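Local coordinates for protein transcriptional regulator, ROK family (Vibrio cholerae O1 biovar eltor, PDB 1Z05) that probably binds DNA to regulate transcription linked to carbohydrate metabolism, as a zinc-containing homologue of the E. coli repressor Mlc, at residues I48-P53 against A416-L421; A123-G128 against Q404-G409; W221-K226 against G409-K414; V366-K371 against L396-F401. One frame throughout, in Å; residues are numbered along the deposited sequence.

Interaction 1. Residues I48-P53 against A416-L421; sequences IDQKGP and ALYDGL
The backbones of Asp49 and Tyr418 stay well apart, with Asp49 CA 9.2 Å from Tyr418 CA. Each segment lies at the C-terminal end of a helix. Helix 35-51 gives way at Gly52, whose N still bonds to Ile48 O. After helix 407-418 the chain turns at Gly420, which takes a positive phi and becomes the N-cap of helix 421-428. The gap between the helices is bridged by side chains. Tyr418 sends its ring out on the side of its backbone N, with CG anti to the carbonyl carbon (chi1 -69°). Its hydroxyl donates a 2.6 Å bond from Tyr418 OH to Asp49 OD2. The oxygen is met on its anti side, and it lies at the ring edge, in the ring plane. Carboxylate and ring planes are 63° apart. The same OD2 forms a salt bridge with Lys414, while Thr103 bonds to the other oxygen. Both carboxylate oxygens therefore have partners, which should limit rotation of the group. Gln50 adds a looser contact from an oblique direction, with Gln50 NE2 3.9 Å from Tyr418 OH. The contact lies at the protein surface. It joins the N-terminal helical region to helix 407-418, near the C-terminal end of the chain. Helices 35-51, 56-63 and 67-79, followed by strands 83-86 and 99-103, are consistent with the winged helix-turn-helix DNA-binding domain of ROK repressors.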
loop_
_atom_site.group_PDB
_atom_site.type_symbol
_atom_site.label_atom_id
_atom_site.label_comp_id
_atom_site.label_asym_id
_atom_site.label_seq_id
_atom_site.Cartn_x
_atom_site.Cartn_y
_atom_site.Cartn_z
ATOM N N ILE A 48 15.240 19.184 -11.383
ATOM C CA ILE A 48 15.913 20.470 -11.177
ATOM C C ILE A 48 16.277 20.695 -9.699
ATOM O O ILE A 48 17.390 21.140 -9.378
ATOM C CB ILE A 48 15.046 21.640 -11.706
ATOM C CG1 ILE A 48 14.845 21.503 -13.212
ATOM C CG2 ILE A 48 15.701 22.980 -11.414
ATOM C CD1 ILE A 48 13.749 22.372 -13.775
ATOM N N ASP A 49 15.345 20.366 -8.808
ATOM C CA ASP A 49 15.554 20.537 -7.372
ATOM C C ASP A 49 16.722 19.675 -6.878
ATOM O O ASP A 49 17.575 20.139 -6.110
ATOM C CB ASP A 49 14.264 20.206 -6.610
ATOM C CG ASP A 49 14.279 20.702 -5.172
ATOM O OD1 ASP A 49 14.932 21.727 -4.884
ATOM O OD2 ASP A 49 13.626 20.061 -4.326
ATOM N N GLN A 50 16.764 18.432 -7.337
ATOM C CA GLN A 50 17.752 17.473 -6.860
ATOM C C GLN A 50 19.064 17.472 -7.642
ATOM O O GLN A 50 20.093 17.059 -7.113
ATOM C CB GLN A 50 17.140 16.069 -6.830
ATOM C CG GLN A 50 16.088 15.900 -5.740
ATOM C CD GLN A 50 15.412 14.538 -5.742
ATOM O OE1 GLN A 50 15.456 13.805 -6.734
ATOM N NE2 GLN A 50 14.760 14.203 -4.626
ATOM N N LYS A 51 19.034 17.932 -8.892
ATOM C CA LYS A 51 20.204 17.819 -9.774
ATOM C C LYS A 51 20.686 19.139 -10.381
ATOM O O LYS A 51 21.738 19.166 -11.012
ATOM C CB LYS A 51 19.933 16.816 -10.905
ATOM C CG LYS A 51 19.961 15.362 -10.494
ATOM C CD LYS A 51 19.634 14.476 -11.684
ATOM C CE LYS A 51 19.519 13.010 -11.285
ATOM N NZ LYS A 51 18.381 12.760 -10.338
ATOM N N GLY A 52 19.928 20.222 -10.207
ATOM C CA GLY A 52 20.326 21.535 -10.749
ATOM C C GLY A 52 21.642 22.030 -10.153
ATOM O O GLY A 52 21.987 21.641 -9.040
ATOM N N PRO A 53 22.397 22.879 -10.884
ATOM C CA PRO A 53 22.127 23.411 -12.220
ATOM C C PRO A 53 22.154 22.311 -13.272
ATOM O O PRO A 53 23.080 21.492 -13.296
ATOM C CB PRO A 53 23.268 24.407 -12.454
ATOM C CG PRO A 53 24.341 24.008 -11.503
ATOM C CD PRO A 53 23.665 23.390 -10.328
ATOM N N ALA A 416 3.887 17.660 -2.762
ATOM C CA ALA A 416 2.914 18.316 -3.664
ATOM C C ALA A 416 3.594 19.106 -4.787
ATOM O O ALA A 416 3.020 19.255 -5.861
ATOM C CB ALA A 416 1.961 19.233 -2.894
ATOM N N LEU A 417 4.799 19.614 -4.527
ATOM C CA LEU A 417 5.639 20.217 -5.582
ATOM C C LEU A 417 6.101 19.136 -6.578
ATOM O O LEU A 417 5.956 19.292 -7.788
ATOM C CB LEU A 417 6.852 20.941 -4.975
ATOM C CG LEU A 417 6.568 22.220 -4.167
ATOM C CD1 LEU A 417 7.775 22.660 -3.376
ATOM C CD2 LEU A 417 6.089 23.376 -5.053
ATOM N N TYR A 418 6.636 18.042 -6.049
ATOM C CA TYR A 418 7.089 16.909 -6.860
ATOM C C TYR A 418 5.956 16.201 -7.626
ATOM O O TYR A 418 6.177 15.666 -8.715
ATOM C CB TYR A 418 7.825 15.905 -5.986
ATOM C CG TYR A 418 9.167 16.372 -5.459
ATOM C CD1 TYR A 418 9.721 17.606 -5.840
ATOM C CD2 TYR A 418 9.898 15.562 -4.598
ATOM C CE1 TYR A 418 10.964 18.018 -5.354
ATOM C CE2 TYR A 418 11.141 15.959 -4.115
ATOM C CZ TYR A 418 11.662 17.181 -4.491
ATOM O OH TYR A 418 12.892 17.543 -3.998
ATOM N N ASP A 419 4.757 16.177 -7.050
ATOM C CA ASP A 419 3.601 15.623 -7.748
ATOM C C ASP A 419 3.096 16.614 -8.797
ATOM O O ASP A 419 2.315 16.243 -9.671
ATOM C CB ASP A 419 2.480 15.249 -6.767
ATOM C CG ASP A 419 2.833 14.050 -5.885
ATOM O OD1 ASP A 419 3.839 13.356 -6.157
ATOM O OD2 ASP A 419 2.092 13.803 -4.906
ATOM N N GLY A 420 3.549 17.867 -8.701
ATOM C CA GLY A 420 3.198 18.919 -9.658
ATOM C C GLY A 420 1.931 19.672 -9.295
ATOM O O GLY A 420 1.639 20.723 -9.883
ATOM N N LEU A 421 1.174 19.143 -8.332
ATOM C CA LEU A 421 -0.079 19.768 -7.895
ATOM C C LEU A 421 0.116 21.232 -7.473
ATOM O O LEU A 421 -0.600 22.124 -7.937
ATOM C CB LEU A 421 -0.720 18.961 -6.752
ATOM C CG LEU A 421 -2.181 19.260 -6.365
ATOM C CD1 LEU A 421 -2.884 18.004 -5.855
ATOM C CD2 LEU A 421 -2.302 20.384 -5.336
#

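Interaction 2. Residues A123-G128 against Q404-G409; sequences ALHELG and QATMPG
His125 and Thr406 bury the most surface here, and Ala123 comes next. Thr406 lies in a type I turn from Gln404 to Met407, just before helix 407-418. Its CA is 6.8 Å from Ala123 CA. The hydroxyl sits between the backbone N and the carbonyl carbon (chi1 64°), which aims it at strand 119-126. There Thr406 OG1 lies 3.4 Å from Ala123 CB. The methyl of the same threonine also meets the alanine, with Thr406 CG2 3.9 Å from Ala123 CB. The His125 ring reaches over from two residues along the strand. It presents its edge to the threonine oxygen, which lies near the ring plane. Strand 119-126 is the second strand of a mixed five-stranded sheet of order 3-2-1-4-5, the order found in actin-like ATPase lobes. The N-terminal end of helix 407-418 settles on this sheet. Ser112, on the neighbouring strand, bonds to Thr406 O, and Phe110 on that strand stacks with the His125 ring. Met407 points its CB away from the strand, but its chain bends at both chi2 and chi3. This brings the sulfur back to the imidazole edge as a Met-aromatic contact. Met407 SD is 4.9 Å from the centroid of the His125 ring and 88° off the ring normal.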
loop_
_atom_site.group_PDB
_atom_site.type_symbol
_atom_site.label_atom_id
_atom_site.label_comp_id
_atom_site.label_asym_id
_atom_site.label_seq_id
_atom_site.Cartn_x
_atom_site.Cartn_y
_atom_site.Cartn_z
ATOM N N ALA A 123 3.867 27.465 11.999
ATOM C CA ALA A 123 5.237 27.777 11.630
ATOM C C ALA A 123 5.265 28.287 10.202
ATOM O O ALA A 123 4.524 27.804 9.347
ATOM C CB ALA A 123 6.134 26.555 11.777
ATOM N N LEU A 124 6.104 29.280 9.957
ATOM C CA LEU A 124 6.378 29.736 8.602
ATOM C C LEU A 124 7.671 29.072 8.145
ATOM O O LEU A 124 8.689 29.141 8.845
ATOM C CB LEU A 124 6.496 31.266 8.567
ATOM C CG LEU A 124 6.893 31.944 7.248
ATOM C CD1 LEU A 124 5.777 31.864 6.215
ATOM C CD2 LEU A 124 7.283 33.394 7.514
ATOM N N HIS A 125 7.618 28.420 6.979
ATOM C CA HIS A 125 8.781 27.742 6.398
ATOM C C HIS A 125 9.163 28.381 5.072
ATOM O O HIS A 125 8.296 28.914 4.366
ATOM C CB HIS A 125 8.433 26.284 6.054
ATOM C CG HIS A 125 8.329 25.352 7.222
ATOM N ND1 HIS A 125 7.337 25.451 8.173
ATOM C CD2 HIS A 125 9.038 24.242 7.537
ATOM C CE1 HIS A 125 7.476 24.475 9.055
ATOM N NE2 HIS A 125 8.503 23.730 8.693
ATOM N N GLU A 126 10.447 28.340 4.725
ATOM C CA GLU A 126 10.848 28.623 3.349
ATOM C C GLU A 126 10.552 27.377 2.526
ATOM O O GLU A 126 10.568 26.260 3.054
ATOM C CB GLU A 126 12.321 29.064 3.225
ATOM C CG GLU A 126 13.378 28.091 3.760
ATOM C CD GLU A 126 13.895 27.084 2.721
ATOM O OE1 GLU A 126 13.940 27.399 1.503
ATOM O OE2 GLU A 126 14.281 25.972 3.141
ATOM N N LEU A 127 10.272 27.577 1.240
ATOM C CA LEU A 127 9.826 26.503 0.344
ATOM C C LEU A 127 10.679 25.218 0.375
ATOM O O LEU A 127 10.136 24.110 0.248
ATOM C CB LEU A 127 9.684 27.032 -1.095
ATOM C CG LEU A 127 8.743 26.232 -2.005
ATOM C CD1 LEU A 127 7.295 26.259 -1.497
ATOM C CD2 LEU A 127 8.842 26.723 -3.443
ATOM N N GLY A 128 11.995 25.370 0.532
ATOM C CA GLY A 128 12.912 24.240 0.711
ATOM C C GLY A 128 12.705 23.425 1.987
ATOM O O GLY A 128 13.259 22.326 2.117
ATOM N N GLN A 404 10.174 18.485 16.176
ATOM C CA GLN A 404 9.918 19.348 15.025
ATOM C C GLN A 404 8.525 19.005 14.520
ATOM O O GLN A 404 8.346 18.204 13.593
ATOM C CB GLN A 404 10.979 19.177 13.930
ATOM C CG GLN A 404 12.419 19.440 14.382
ATOM C CD GLN A 404 13.076 18.207 14.976
ATOM O OE1 GLN A 404 12.401 17.255 15.356
ATOM N NE2 GLN A 404 14.404 18.223 15.063
ATOM N N ALA A 405 7.539 19.618 15.163
ATOM C CA ALA A 405 6.147 19.254 14.978
ATOM C C ALA A 405 5.593 19.617 13.599
ATOM O O ALA A 405 4.596 19.039 13.166
ATOM C CB ALA A 405 5.301 19.882 16.075
ATOM N N THR A 406 6.228 20.566 12.913
ATOM C CA THR A 406 5.708 21.022 11.619
ATOM C C THR A 406 6.475 20.504 10.386
ATOM O O THR A 406 6.079 20.787 9.256
ATOM C CB THR A 406 5.528 22.561 11.546
ATOM O OG1 THR A 406 6.798 23.216 11.670
ATOM C CG2 THR A 406 4.576 23.059 12.641
ATOM N N MET A 407 7.553 19.748 10.607
ATOM C CA MET A 407 8.262 19.088 9.506
ATOM C C MET A 407 7.408 18.095 8.723
ATOM O O MET A 407 7.595 17.975 7.512
ATOM C CB MET A 407 9.573 18.421 9.955
ATOM C CG MET A 407 10.745 19.382 10.121
ATOM S SD MET A 407 10.929 20.656 8.839
ATOM C CE MET A 407 11.447 19.708 7.412
ATOM N N PRO A 408 6.501 17.347 9.402
ATOM C CA PRO A 408 5.536 16.549 8.652
ATOM C C PRO A 408 4.737 17.361 7.629
ATOM O O PRO A 408 4.549 16.904 6.513
ATOM C CB PRO A 408 4.614 15.984 9.747
ATOM C CG PRO A 408 5.485 15.897 10.945
ATOM C CD PRO A 408 6.365 17.125 10.862
ATOM N N GLY A 409 4.291 18.567 7.994
ATOM C CA GLY A 409 3.571 19.410 7.044
ATOM C C GLY A 409 4.466 19.864 5.903
ATOM O O GLY A 409 4.025 19.961 4.753
#

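Interaction 3. Residues W221-K226 against G409-K414; sequences WALAEK and GAALIK
Next to the contact of Leu223 and Ala224 with Ala411, the carboxylate of Glu225 is gripped by several donors. Within helix 217-228, Trp221 NE1 donates to Glu225 OE2 at 3.0 Å. The oxygen is met on its anti side, and it is tilted 17° from the indole plane. The amide N of Phe401 also bonds to OE2, while those of Arg400 and His230 bond to OE1. These bonds hold the buried carboxylate on the side of the helix away from residues 409-414. The other side packs on helix 407-418. The two segment axes cross at 67° and approach to 7.9 Å. Such closeness suits small residues: Ala224 CA is 4.8 Å from Ala411 CA. The methyl of Ala411 presses against the backbone of the first helix, with Ala411 CB 3.4 Å from Ala224 N. Helix 217-228 leads from strand 212-216 of one sheet to strand 237-242 of the other, so the crossing lies at the interlobe junction of the actin-like fold. Leu223 leaves its backbone toward helix 407-418, and with CG anti to the backbone N (chi1 -173°) its branch lies alongside the alanine, with Leu223 CG 3.8 Å from Ala411 CB. One methyl goes further, placing Leu223 CD2 3.6 Å from Ala411 O. The same methyl meets the tip of Leu412, at 4.3 Å between Leu223 CD2 and Leu412 CD2. Leu412 also packs on strand 212-216.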
loop_
_atom_site.group_PDB
_atom_site.type_symbol
_atom_site.label_atom_id
_atom_site.label_comp_id
_atom_site.label_asym_id
_atom_site.label_seq_id
_atom_site.Cartn_x
_atom_site.Cartn_y
_atom_site.Cartn_z
ATOM N N TRP A 221 4.668 12.291 9.118
ATOM C CA TRP A 221 5.980 12.155 9.718
ATOM C C TRP A 221 6.822 11.091 8.985
ATOM O O TRP A 221 8.001 11.307 8.718
ATOM C CB TRP A 221 5.818 11.854 11.211
ATOM C CG TRP A 221 7.055 11.687 12.020
ATOM C CD1 TRP A 221 8.346 12.015 11.675
ATOM C CD2 TRP A 221 7.115 11.173 13.352
ATOM N NE1 TRP A 221 9.203 11.697 12.702
ATOM C CE2 TRP A 221 8.475 11.185 13.746
ATOM C CE3 TRP A 221 6.153 10.685 14.248
ATOM C CZ2 TRP A 221 8.895 10.731 15.009
ATOM C CZ3 TRP A 221 6.572 10.234 15.505
ATOM C CH2 TRP A 221 7.930 10.266 15.871
ATOM N N ALA A 222 6.221 9.957 8.635
ATOM C CA ALA A 222 6.947 8.946 7.850
ATOM C C ALA A 222 7.446 9.538 6.523
ATOM O O ALA A 222 8.560 9.250 6.098
ATOM C CB ALA A 222 6.082 7.724 7.604
ATOM N N LEU A 223 6.617 10.367 5.885
ATOM C CA LEU A 223 7.022 11.101 4.672
ATOM C C LEU A 223 8.165 12.086 4.897
ATOM O O LEU A 223 9.063 12.178 4.059
ATOM C CB LEU A 223 5.818 11.814 4.038
ATOM C CG LEU A 223 6.015 12.498 2.672
ATOM C CD1 LEU A 223 6.401 11.496 1.583
ATOM C CD2 LEU A 223 4.780 13.283 2.252
ATOM N N ALA A 224 8.133 12.829 6.010
ATOM C CA ALA A 224 9.240 13.705 6.377
ATOM C C ALA A 224 10.542 12.942 6.591
ATOM O O ALA A 224 11.612 13.433 6.258
ATOM C CB ALA A 224 8.908 14.535 7.626
ATOM N N GLU A 225 10.456 11.747 7.157
ATOM C CA GLU A 225 11.650 10.929 7.322
ATOM C C GLU A 225 12.212 10.492 5.959
ATOM O O GLU A 225 13.418 10.470 5.759
ATOM C CB GLU A 225 11.383 9.742 8.254
ATOM C CG GLU A 225 11.069 10.122 9.725
ATOM C CD GLU A 225 12.219 10.824 10.474
ATOM O OE1 GLU A 225 13.420 10.579 10.185
ATOM O OE2 GLU A 225 11.906 11.625 11.381
ATOM N N LYS A 226 11.328 10.156 5.027
ATOM C CA LYS A 226 11.716 9.807 3.655
ATOM C C LYS A 226 12.273 10.995 2.831
ATOM O O LYS A 226 13.221 10.832 2.053
ATOM C CB LYS A 226 10.515 9.157 2.940
ATOM C CG LYS A 226 10.675 8.898 1.429
ATOM C CD LYS A 226 11.854 7.979 1.112
ATOM C CE LYS A 226 12.118 7.897 -0.392
ATOM N NZ LYS A 226 13.488 7.383 -0.648
ATOM N N GLY A 409 4.291 18.567 7.994
ATOM C CA GLY A 409 3.571 19.410 7.044
ATOM C C GLY A 409 4.466 19.864 5.903
ATOM O O GLY A 409 4.025 19.961 4.753
ATOM N N ALA A 410 5.731 20.128 6.227
ATOM C CA ALA A 410 6.735 20.486 5.219
ATOM C C ALA A 410 6.880 19.402 4.146
ATOM O O ALA A 410 6.991 19.713 2.960
ATOM C CB ALA A 410 8.085 20.793 5.886
ATOM N N ALA A 411 6.845 18.139 4.575
ATOM C CA ALA A 411 6.910 16.985 3.683
ATOM C C ALA A 411 5.738 16.920 2.710
ATOM O O ALA A 411 5.916 16.580 1.540
ATOM C CB ALA A 411 6.989 15.707 4.495
ATOM N N LEU A 412 4.539 17.242 3.196
ATOM C CA LEU A 412 3.342 17.284 2.358
ATOM C C LEU A 412 3.506 18.302 1.223
ATOM O O LEU A 412 3.086 18.054 0.099
ATOM C CB LEU A 412 2.105 17.677 3.185
ATOM C CG LEU A 412 1.614 16.740 4.289
ATOM C CD1 LEU A 412 0.363 17.314 4.932
ATOM C CD2 LEU A 412 1.330 15.340 3.732
ATOM N N ILE A 413 4.077 19.452 1.553
ATOM C CA ILE A 413 4.307 20.544 0.593
ATOM C C ILE A 413 5.388 20.139 -0.415
ATOM O O ILE A 413 5.205 20.296 -1.621
ATOM C CB ILE A 413 4.691 21.875 1.317
ATOM C CG1 ILE A 413 3.542 22.370 2.221
ATOM C CG2 ILE A 413 5.110 22.985 0.322
ATOM C CD1 ILE A 413 2.161 22.327 1.583
ATOM N N LYS A 414 6.506 19.611 0.076
ATOM C CA LYS A 414 7.544 19.138 -0.835
ATOM C C LYS A 414 6.989 18.094 -1.822
ATOM O O LYS A 414 7.229 18.208 -3.025
ATOM C CB LYS A 414 8.783 18.641 -0.079
ATOM C CG LYS A 414 9.799 17.923 -0.958
ATOM C CD LYS A 414 11.214 18.395 -0.704
ATOM C CE LYS A 414 11.579 19.519 -1.672
ATOM N NZ LYS A 414 12.779 20.292 -1.253
#

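Interaction 4. Residues V366-K371 against L396-F401; sequences VINQAK and LVESRF
Lys371 and Glu398 form a salt bridge, with Lys371 NZ donating to Glu398 OE1 at 2.7 Å. The lysine meets the lone pair of OE1 that faces away from the other oxygen. Both side chains are extended beyond CG and cross at about a right angle. The ammonium also donates to a water, 2.8 Å from Lys371 NZ. That water accepts a second bond from the backbone N of Glu398, so lysine and glutamate are tied together twice. Asn368 lies against the glutamate with its amide and the carboxylate stacked, their planes 28° apart. The closest approach is 3.4 Å, from Asn368 ND2 to Glu398 CG. Its polar atoms have other partners: OD1 the Tyr375 hydroxyl, ND2 both Ile363 O and a second water. This water donates in turn to Ser399 OG, at 3.1 Å. The serine hydroxyl donates to Phe401 O, with 2.7 Å between Ser399 OG and Phe401 O. The contact connects the 3-10 turn after strand 360-364 to the end of strand 395-398. These are adjacent parallel strands of the second sheet, and helix 371-385, with the short helix 388-391 after it, carries the chain from one to the other as a beta-alpha-beta crossover.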
loop_
_atom_site.group_PDB
_atom_site.type_symbol
_atom_site.label_atom_id
_atom_site.label_comp_id
_atom_site.label_asym_id
_atom_site.label_seq_id
_atom_site.Cartn_x
_atom_site.Cartn_y
_atom_site.Cartn_z
ATOM N N VAL A 366 9.712 9.730 22.609
ATOM C CA VAL A 366 10.571 10.063 23.746
ATOM C C VAL A 366 11.351 8.837 24.242
ATOM O O VAL A 366 12.449 8.962 24.791
ATOM C CB VAL A 366 9.794 10.761 24.914
ATOM C CG1 VAL A 366 9.146 12.058 24.436
ATOM C CG2 VAL A 366 8.745 9.846 25.512
ATOM N N ILE A 367 10.780 7.657 24.005
ATOM C CA ILE A 367 11.405 6.376 24.356
ATOM C C ILE A 367 12.805 6.174 23.746
ATOM O O ILE A 367 13.571 5.309 24.194
ATOM C CB ILE A 367 10.469 5.192 23.979
ATOM C CG1 ILE A 367 10.666 4.023 24.941
ATOM C CG2 ILE A 367 10.633 4.792 22.495
ATOM C CD1 ILE A 367 10.079 4.273 26.320
ATOM N N ASN A 368 13.144 6.970 22.734
ATOM C CA ASN A 368 14.490 6.940 22.160
ATOM C C ASN A 368 15.587 7.408 23.132
ATOM O O ASN A 368 16.781 7.203 22.876
ATOM C CB ASN A 368 14.551 7.715 20.843
ATOM C CG ASN A 368 14.036 6.909 19.673
ATOM O OD1 ASN A 368 14.335 5.721 19.540
ATOM N ND2 ASN A 368 13.260 7.555 18.804
ATOM N N GLN A 369 15.176 8.020 24.240
ATOM C CA GLN A 369 16.104 8.418 25.302
ATOM C C GLN A 369 16.638 7.207 26.074
ATOM O O GLN A 369 17.608 7.315 26.825
ATOM C CB GLN A 369 15.444 9.438 26.237
ATOM C CG GLN A 369 15.215 10.796 25.570
ATOM C CD GLN A 369 14.246 11.696 26.323
ATOM O OE1 GLN A 369 13.880 11.425 27.466
ATOM N NE2 GLN A 369 13.825 12.780 25.673
ATOM N N ALA A 370 16.002 6.057 25.870
ATOM C CA ALA A 370 16.483 4.789 26.413
ATOM C C ALA A 370 16.779 3.776 25.300
ATOM O O ALA A 370 16.702 2.563 25.524
ATOM C CB ALA A 370 15.465 4.221 27.402
ATOM N N LYS A 371 17.141 4.267 24.113
ATOM C CA LYS A 371 17.327 3.390 22.948
ATOM C C LYS A 371 18.393 2.308 23.124
ATOM O O LYS A 371 18.262 1.226 22.558
ATOM C CB LYS A 371 17.549 4.185 21.652
ATOM C CG LYS A 371 18.889 4.887 21.496
ATOM C CD LYS A 371 18.836 5.819 20.294
ATOM C CE LYS A 371 20.195 6.086 19.700
ATOM N NZ LYS A 371 20.054 6.860 18.425
ATOM N N LEU A 396 17.791 -0.871 12.457
ATOM C CA LEU A 396 16.856 -0.269 13.408
ATOM C C LEU A 396 17.434 1.066 13.864
ATOM O O LEU A 396 18.435 1.090 14.575
ATOM C CB LEU A 396 16.653 -1.191 14.609
ATOM C CG LEU A 396 15.486 -0.910 15.553
ATOM C CD1 LEU A 396 14.184 -1.334 14.911
ATOM C CD2 LEU A 396 15.668 -1.649 16.858
ATOM N N VAL A 397 16.832 2.176 13.442
ATOM C CA VAL A 397 17.415 3.484 13.762
ATOM C C VAL A 397 16.422 4.510 14.307
ATOM O O VAL A 397 15.210 4.437 14.050
ATOM C CB VAL A 397 18.264 4.089 12.581
ATOM C CG1 VAL A 397 19.222 3.057 11.976
ATOM C CG2 VAL A 397 17.399 4.676 11.509
ATOM N N GLU A 398 16.957 5.466 15.063
ATOM C CA GLU A 398 16.182 6.592 15.570
ATOM C C GLU A 398 15.755 7.539 14.437
ATOM O O GLU A 398 16.533 7.829 13.522
ATOM C CB GLU A 398 16.995 7.358 16.627
ATOM C CG GLU A 398 16.193 8.419 17.360
ATOM C CD GLU A 398 17.004 9.203 18.398
ATOM O OE1 GLU A 398 18.118 8.762 18.759
ATOM O OE2 GLU A 398 16.512 10.266 18.854
ATOM N N SER A 399 14.516 8.023 14.517
ATOM C CA SER A 399 14.000 9.010 13.578
ATOM C C SER A 399 14.762 10.320 13.739
ATOM O O SER A 399 15.191 10.653 14.839
ATOM C CB SER A 399 12.506 9.250 13.830
ATOM O OG SER A 399 12.311 9.963 15.047
ATOM N N ARG A 400 14.923 11.057 12.643
ATOM C CA ARG A 400 15.524 12.392 12.681
ATOM C C ARG A 400 14.641 13.400 13.440
ATOM O O ARG A 400 15.149 14.221 14.221
ATOM C CB ARG A 400 15.803 12.879 11.243
ATOM C CG ARG A 400 16.196 14.350 11.084
ATOM C CD ARG A 400 17.501 14.683 11.752
ATOM N NE ARG A 400 17.869 16.095 11.600
ATOM C CZ ARG A 400 17.531 17.068 12.448
ATOM N NH1 ARG A 400 16.792 16.808 13.523
ATOM N NH2 ARG A 400 17.927 18.312 12.215
ATOM N N PHE A 401 13.327 13.322 13.225
ATOM C CA PHE A 401 12.410 14.293 13.813
ATOM C C PHE A 401 11.620 13.727 14.979
ATOM O O PHE A 401 11.350 12.529 15.033
ATOM C CB PHE A 401 11.454 14.855 12.744
ATOM C CG PHE A 401 12.164 15.424 11.539
ATOM C CD1 PHE A 401 12.949 16.575 11.653
ATOM C CD2 PHE A 401 12.071 14.793 10.295
ATOM C CE1 PHE A 401 13.618 17.100 10.544
ATOM C CE2 PHE A 401 12.736 15.316 9.180
ATOM C CZ PHE A 401 13.507 16.467 9.311
HETATM O O HOH W 1 12.345 10.353 18.130
HETATM O O HOH W 2 19.752 5.451 16.028
#

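In the fold
Helix 407-418 runs through interactions 1, 2 and 3. Interactions 2 and 3 share Gly409 and have centres about 9 Å apart; Met407 O touches Ala224 CB at 3.7 Å. Interaction 1 is centred about 14 Å from interaction 3, and the two meet where Lys414 NZ lies 3.2 Å from Asp49 OD2. Leu417 CD1 also meets Leu127 CG of interaction 2 at 3.9 Å. Interaction 4 lies in the lobe built on the sheet with strands 360-364 and 395-398, its centre about 30 Å from that of interaction 1. Residues 396-401 still reach the shared helix, with Phe401 CE1 3.7 Å from Met407 CG. All four contacts lie away from the zinc site of His269, Cys279, Cys281 and Cys286.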